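Local coordinates for protein BlEst2 (Bacillus licheniformis, PDB 6WPX) that probably hydrolyses ester bonds as a lipase-like enzyme of the alpha/beta-hydrolase clan, captured here in its propeptide form, in which the C-terminal domain is autoinhibitory, at residues 50-64 / 73-87. Numbering follows the deposited sequence.
Sequences IVFVHGLNGSSSAWF and AWKNGYDAAFIDLHP
F52 and F82 lie side by side on adjacent parallel strands, 50-53 and 80-83, of the beta-alpha-beta unit whose strands are connected through helix 69-75 in this alpha/beta-hydrolase sheet. Three backbone bonds set the register: I50 N to D79 O, A81 N to I50 O, and F52 N to A81 O, the last nearly straight at 170°. The two phenylalanine planes are almost parallel (9°) but slid apart, with F52 CD2 3.4 Å from F82 CE2. In F82, CG sits anti to the carbonyl carbon (chi1 -56°), tipping the ring toward 50-64; there the edge of F64 meets its face in a T-shaped pair, CZ of F64 standing over the centre of the F82 ring. W63 CB leans on the same ring, and M69 and A70 of helix 69-75 pack against this aromatic cluster.

Past the F52 N to A81 O bond the two chains draw apart, and water and side chains take over most of the bridging. One water donates to F52 O and I83 O and accepts from W63 NE1. H54 takes L85 N on NE2 at 2.8 Å, the donor in the ring plane, while ND1 donates to G55 O, so both ring nitrogens are engaged and the imidazole's rotation is fixed. A leucine here would probably leave L85 N without its acceptor and deprive G55 O of one of two donors.

The loop end, where L56, N57, G58 and P87 are partly exposed, lacks the ring packing of the strands: it is joined by N57 N to P87 O, by P87 CB lying 3.5 Å from N57 CA, and by a water between G58 O and L85 O. Between these regions, D84 OD1 accepts from S60 N nearly along its C-O axis at 2.8 Å and from S60 OG on its syn side at 2.7 Å, the two donors arriving from opposite faces of the carboxylate.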
loop_
_atom_site.group_PDB
_atom_site.type_symbol
_atom_site.label_atom_id
_atom_site.label_comp_id
_atom_site.label_asym_id
_atom_site.label_seq_id
_atom_site.Cartn_x
_atom_site.Cartn_y
_atom_site.Cartn_z
ATOM N N ILE A 50 5.563 18.030 -19.604
ATOM C CA ILE A 50 5.182 17.071 -18.558
ATOM C C ILE A 50 5.885 17.406 -17.275
ATOM O O ILE A 50 7.101 17.551 -17.269
ATOM C CB ILE A 50 5.479 15.605 -18.967
ATOM C CG1 ILE A 50 4.835 15.219 -20.305
ATOM C CG2 ILE A 50 5.090 14.645 -17.848
ATOM C CD1 ILE A 50 5.594 14.074 -21.000
ATOM N N VAL A 51 5.139 17.446 -16.177
ATOM C CA VAL A 51 5.720 17.588 -14.847
ATOM C C VAL A 51 5.670 16.200 -14.211
ATOM O O VAL A 51 4.588 15.639 -14.028
ATOM C CB VAL A 51 5.029 18.662 -13.978
ATOM C CG1 VAL A 51 5.597 18.663 -12.549
ATOM C CG2 VAL A 51 5.177 20.030 -14.614
ATOM N N PHE A 52 6.850 15.653 -13.892
ATOM C CA PHE A 52 6.975 14.330 -13.279
ATOM C C PHE A 52 6.981 14.470 -11.782
ATOM O O PHE A 52 7.761 15.254 -11.239
ATOM C CB PHE A 52 8.214 13.595 -13.808
ATOM C CG PHE A 52 8.055 13.172 -15.251
ATOM C CD1 PHE A 52 7.451 11.953 -15.578
ATOM C CD2 PHE A 52 8.508 13.986 -16.287
ATOM C CE1 PHE A 52 7.316 11.559 -16.913
ATOM C CE2 PHE A 52 8.407 13.567 -17.622
ATOM C CZ PHE A 52 7.807 12.359 -17.923
ATOM N N VAL A 53 6.047 13.757 -11.119
ATOM C CA VAL A 53 5.834 13.838 -9.670
ATOM C C VAL A 53 6.138 12.493 -9.010
ATOM O O VAL A 53 5.478 11.498 -9.312
ATOM C CB VAL A 53 4.426 14.389 -9.312
ATOM C CG1 VAL A 53 4.268 14.578 -7.792
ATOM C CG2 VAL A 53 4.149 15.709 -10.035
ATOM N N HIS A 54 7.164 12.469 -8.144
ATOM C CA HIS A 54 7.601 11.265 -7.430
ATOM C C HIS A 54 6.572 10.808 -6.366
ATOM O O HIS A 54 5.613 11.524 -6.041
ATOM C CB HIS A 54 8.960 11.501 -6.759
ATOM C CG HIS A 54 8.883 12.513 -5.643
ATOM N ND1 HIS A 54 8.453 12.162 -4.374
ATOM C CD2 HIS A 54 9.134 13.842 -5.668
ATOM C CE1 HIS A 54 8.494 13.281 -3.660
ATOM N NE2 HIS A 54 8.891 14.318 -4.406
ATOM N N GLY A 55 6.867 9.671 -5.754
ATOM C CA GLY A 55 6.006 9.086 -4.741
ATOM C C GLY A 55 6.573 9.145 -3.348
ATOM O O GLY A 55 7.508 9.902 -3.052
ATOM N N LEU A 56 6.007 8.299 -2.511
ATOM C CA LEU A 56 6.346 8.157 -1.114
ATOM C C LEU A 56 7.840 7.967 -0.882
ATOM O O LEU A 56 8.448 7.096 -1.499
ATOM C CB LEU A 56 5.534 6.989 -0.531
ATOM C CG LEU A 56 5.876 6.607 0.923
ATOM C CD1 LEU A 56 5.446 7.673 1.890
ATOM C CD2 LEU A 56 5.234 5.270 1.286
ATOM N N ASN A 57 8.415 8.797 0.008
ATOM C CA ASN A 57 9.815 8.776 0.441
ATOM C C ASN A 57 10.805 8.954 -0.735
ATOM O O ASN A 57 11.971 8.573 -0.670
ATOM C CB ASN A 57 10.107 7.524 1.298
ATOM C CG ASN A 57 9.292 7.412 2.592
ATOM O OD1 ASN A 57 8.975 8.420 3.287
ATOM N ND2 ASN A 57 8.999 6.181 2.995
ATOM N N GLY A 58 10.338 9.594 -1.795
ATOM C CA GLY A 58 11.165 9.786 -2.973
ATOM C C GLY A 58 11.470 11.223 -3.248
ATOM O O GLY A 58 11.140 12.097 -2.448
ATOM N N SER A 59 12.065 11.469 -4.419
ATOM C CA SER A 59 12.392 12.785 -4.930
ATOM C C SER A 59 12.390 12.687 -6.440
ATOM O O SER A 59 12.174 11.604 -6.985
ATOM C CB SER A 59 13.776 13.208 -4.440
ATOM O OG SER A 59 14.783 12.468 -5.113
ATOM N N SER A 60 12.719 13.791 -7.112
ATOM C CA SER A 60 12.838 13.851 -8.565
ATOM C C SER A 60 13.870 12.819 -9.106
ATOM O O SER A 60 13.783 12.427 -10.256
ATOM C CB SER A 60 13.209 15.268 -8.997
ATOM O OG SER A 60 14.443 15.665 -8.417
ATOM N N SER A 61 14.812 12.342 -8.252
ATOM C CA SER A 61 15.817 11.355 -8.667
ATOM C C SER A 61 15.210 9.995 -9.083
ATOM O O SER A 61 15.854 9.244 -9.818
ATOM C CB SER A 61 16.894 11.189 -7.598
ATOM O OG SER A 61 16.338 10.588 -6.441
ATOM N N ALA A 62 13.940 9.716 -8.678
ATOM C CA ALA A 62 13.206 8.501 -9.062
ATOM C C ALA A 62 13.127 8.427 -10.606
ATOM O O ALA A 62 13.132 7.341 -11.166
ATOM C CB ALA A 62 11.796 8.551 -8.500
ATOM N N TRP A 63 13.097 9.587 -11.280
ATOM C CA TRP A 63 12.984 9.652 -12.738
ATOM C C TRP A 63 14.313 9.508 -13.444
ATOM O O TRP A 63 14.325 9.363 -14.659
ATOM C CB TRP A 63 12.262 10.953 -13.167
ATOM C CG TRP A 63 10.953 11.133 -12.455
ATOM C CD1 TRP A 63 10.693 11.986 -11.415
ATOM C CD2 TRP A 63 9.769 10.325 -12.616
ATOM N NE1 TRP A 63 9.396 11.811 -10.974
ATOM C CE2 TRP A 63 8.808 10.802 -11.696
ATOM C CE3 TRP A 63 9.406 9.294 -13.508
ATOM C CZ2 TRP A 63 7.499 10.295 -11.650
ATOM C CZ3 TRP A 63 8.123 8.769 -13.430
ATOM C CH2 TRP A 63 7.192 9.254 -12.499
ATOM N N PHE A 64 15.436 9.535 -12.698
ATOM C CA PHE A 64 16.765 9.467 -13.290
ATOM C C PHE A 64 17.601 8.280 -12.833
ATOM O O PHE A 64 18.366 7.769 -13.650
ATOM C CB PHE A 64 17.539 10.778 -13.022
ATOM C CG PHE A 64 16.912 12.006 -13.649
ATOM C CD1 PHE A 64 15.871 12.677 -13.017
ATOM C CD2 PHE A 64 17.366 12.491 -14.864
ATOM C CE1 PHE A 64 15.296 13.803 -13.604
ATOM C CE2 PHE A 64 16.811 13.641 -15.425
ATOM C CZ PHE A 64 15.779 14.282 -14.798
ATOM N N ALA A 73 10.975 11.483 -22.661
ATOM C CA ALA A 73 10.152 12.678 -22.870
ATOM C C ALA A 73 10.769 13.563 -23.950
ATOM O O ALA A 73 10.094 13.901 -24.926
ATOM C CB ALA A 73 9.996 13.449 -21.558
ATOM N N TRP A 74 12.055 13.900 -23.803
ATOM C CA TRP A 74 12.778 14.738 -24.757
ATOM C C TRP A 74 12.807 14.138 -26.161
ATOM O O TRP A 74 12.445 14.833 -27.118
ATOM C CB TRP A 74 14.198 15.038 -24.259
ATOM C CG TRP A 74 14.977 15.932 -25.186
ATOM C CD1 TRP A 74 14.968 17.290 -25.202
ATOM C CD2 TRP A 74 15.791 15.524 -26.286
ATOM N NE1 TRP A 74 15.760 17.759 -26.221
ATOM C CE2 TRP A 74 16.290 16.696 -26.896
ATOM C CE3 TRP A 74 16.181 14.272 -26.802
ATOM C CZ2 TRP A 74 17.142 16.660 -28.010
ATOM C CZ3 TRP A 74 17.001 14.239 -27.917
ATOM C CH2 TRP A 74 17.498 15.420 -28.493
ATOM N N LYS A 75 13.213 12.854 -26.307
ATOM C CA LYS A 75 13.337 12.247 -27.642
ATOM C C LYS A 75 11.989 12.116 -28.373
ATOM O O LYS A 75 11.964 11.987 -29.583
ATOM C CB LYS A 75 14.096 10.906 -27.597
ATOM C CG LYS A 75 13.290 9.701 -27.159
ATOM C CD LYS A 75 14.211 8.512 -27.122
ATOM C CE LYS A 75 13.609 7.275 -26.518
ATOM N NZ LYS A 75 14.619 6.172 -26.538
ATOM N N ASN A 76 10.892 12.178 -27.635
ATOM C CA ASN A 76 9.553 12.101 -28.190
ATOM C C ASN A 76 8.923 13.479 -28.357
ATOM O O ASN A 76 7.731 13.579 -28.637
ATOM C CB ASN A 76 8.685 11.144 -27.388
ATOM C CG ASN A 76 9.017 9.680 -27.667
ATOM O OD1 ASN A 76 8.784 9.185 -28.757
ATOM N ND2 ASN A 76 9.639 8.976 -26.722
ATOM N N GLY A 77 9.734 14.529 -28.197
ATOM C CA GLY A 77 9.342 15.917 -28.435
ATOM C C GLY A 77 8.619 16.609 -27.302
ATOM O O GLY A 77 7.963 17.632 -27.526
ATOM N N TYR A 78 8.764 16.076 -26.079
ATOM C CA TYR A 78 8.137 16.651 -24.911
ATOM C C TYR A 78 9.111 17.383 -24.031
ATOM O O TYR A 78 10.142 16.836 -23.632
ATOM C CB TYR A 78 7.403 15.592 -24.061
ATOM C CG TYR A 78 6.061 15.200 -24.626
ATOM C CD1 TYR A 78 5.961 14.252 -25.635
ATOM C CD2 TYR A 78 4.896 15.829 -24.202
ATOM C CE1 TYR A 78 4.731 13.918 -26.194
ATOM C CE2 TYR A 78 3.657 15.503 -24.755
ATOM C CZ TYR A 78 3.581 14.546 -25.750
ATOM O OH TYR A 78 2.377 14.235 -26.332
ATOM N N ASP A 79 8.760 18.607 -23.688
ATOM C CA ASP A 79 9.499 19.344 -22.668
ATOM C C ASP A 79 9.016 18.765 -21.350
ATOM O O ASP A 79 7.950 18.126 -21.300
ATOM C CB ASP A 79 9.250 20.842 -22.743
ATOM C CG ASP A 79 10.120 21.482 -23.793
ATOM O OD1 ASP A 79 11.374 21.295 -23.737
ATOM O OD2 ASP A 79 9.564 22.160 -24.669
ATOM N N ALA A 80 9.836 18.908 -20.294
ATOM C CA ALA A 80 9.498 18.291 -19.024
ATOM C C ALA A 80 10.093 19.047 -17.882
ATOM O O ALA A 80 11.040 19.807 -18.074
ATOM C CB ALA A 80 9.992 16.836 -19.004
ATOM N N ALA A 81 9.532 18.850 -16.685
ATOM C CA ALA A 81 10.020 19.443 -15.437
ATOM C C ALA A 81 9.887 18.374 -14.355
ATOM O O ALA A 81 9.097 17.450 -14.496
ATOM C CB ALA A 81 9.229 20.703 -15.081
ATOM N N PHE A 82 10.744 18.435 -13.352
ATOM C CA PHE A 82 10.797 17.419 -12.296
ATOM C C PHE A 82 10.793 18.166 -10.996
ATOM O O PHE A 82 11.508 19.152 -10.869
ATOM C CB PHE A 82 12.091 16.573 -12.450
ATOM C CG PHE A 82 12.203 15.936 -13.824
ATOM C CD1 PHE A 82 12.764 16.632 -14.890
ATOM C CD2 PHE A 82 11.691 14.667 -14.060
ATOM C CE1 PHE A 82 12.812 16.066 -16.175
ATOM C CE2 PHE A 82 11.759 14.086 -15.338
ATOM C CZ PHE A 82 12.288 14.799 -16.393
ATOM N N ILE A 83 9.984 17.718 -10.039
ATOM C CA ILE A 83 9.834 18.405 -8.765
ATOM C C ILE A 83 10.119 17.500 -7.566
ATOM O O ILE A 83 9.848 16.296 -7.602
ATOM C CB ILE A 83 8.406 19.045 -8.700
ATOM C CG1 ILE A 83 8.253 19.982 -7.461
ATOM C CG2 ILE A 83 7.286 17.956 -8.766
ATOM C CD1 ILE A 83 7.092 20.912 -7.479
ATOM N N ASP A 84 10.658 18.102 -6.500
ATOM C CA ASP A 84 10.848 17.436 -5.233
ATOM C C ASP A 84 9.730 17.976 -4.350
ATOM O O ASP A 84 9.617 19.190 -4.174
ATOM C CB ASP A 84 12.188 17.814 -4.573
ATOM C CG ASP A 84 13.417 17.225 -5.224
ATOM O OD1 ASP A 84 13.263 16.381 -6.112
ATOM O OD2 ASP A 84 14.540 17.602 -4.823
ATOM N N LEU A 85 8.895 17.089 -3.829
ATOM C CA LEU A 85 7.871 17.434 -2.847
ATOM C C LEU A 85 8.377 16.831 -1.570
ATOM O O LEU A 85 9.519 16.349 -1.555
ATOM C CB LEU A 85 6.492 16.858 -3.230
ATOM C CG LEU A 85 5.878 17.344 -4.565
ATOM C CD1 LEU A 85 4.501 16.737 -4.766
ATOM C CD2 LEU A 85 5.789 18.895 -4.618
ATOM N N HIS A 86 7.577 16.855 -0.491
ATOM C CA HIS A 86 8.005 16.230 0.747
ATOM C C HIS A 86 7.955 14.712 0.604
ATOM O O HIS A 86 6.939 14.154 0.181
ATOM C CB HIS A 86 7.157 16.663 1.942
ATOM C CG HIS A 86 7.265 18.117 2.281
ATOM N ND1 HIS A 86 8.367 18.618 2.945
ATOM C CD2 HIS A 86 6.370 19.119 2.106
ATOM C CE1 HIS A 86 8.143 19.914 3.083
ATOM N NE2 HIS A 86 6.956 20.261 2.595
ATOM N N PRO A 87 9.045 14.021 0.972
ATOM C CA PRO A 87 9.025 12.550 0.909
ATOM C C PRO A 87 8.158 11.925 2.020
ATOM O O PRO A 87 7.656 10.814 1.883
ATOM C CB PRO A 87 10.503 12.182 1.134
ATOM C CG PRO A 87 11.052 13.284 1.960
ATOM C CD PRO A 87 10.344 14.529 1.469
HETATM O O HOH W 1 9.443 14.242 -9.244
HETATM O O HOH W 2 11.662 14.810 -2.269
#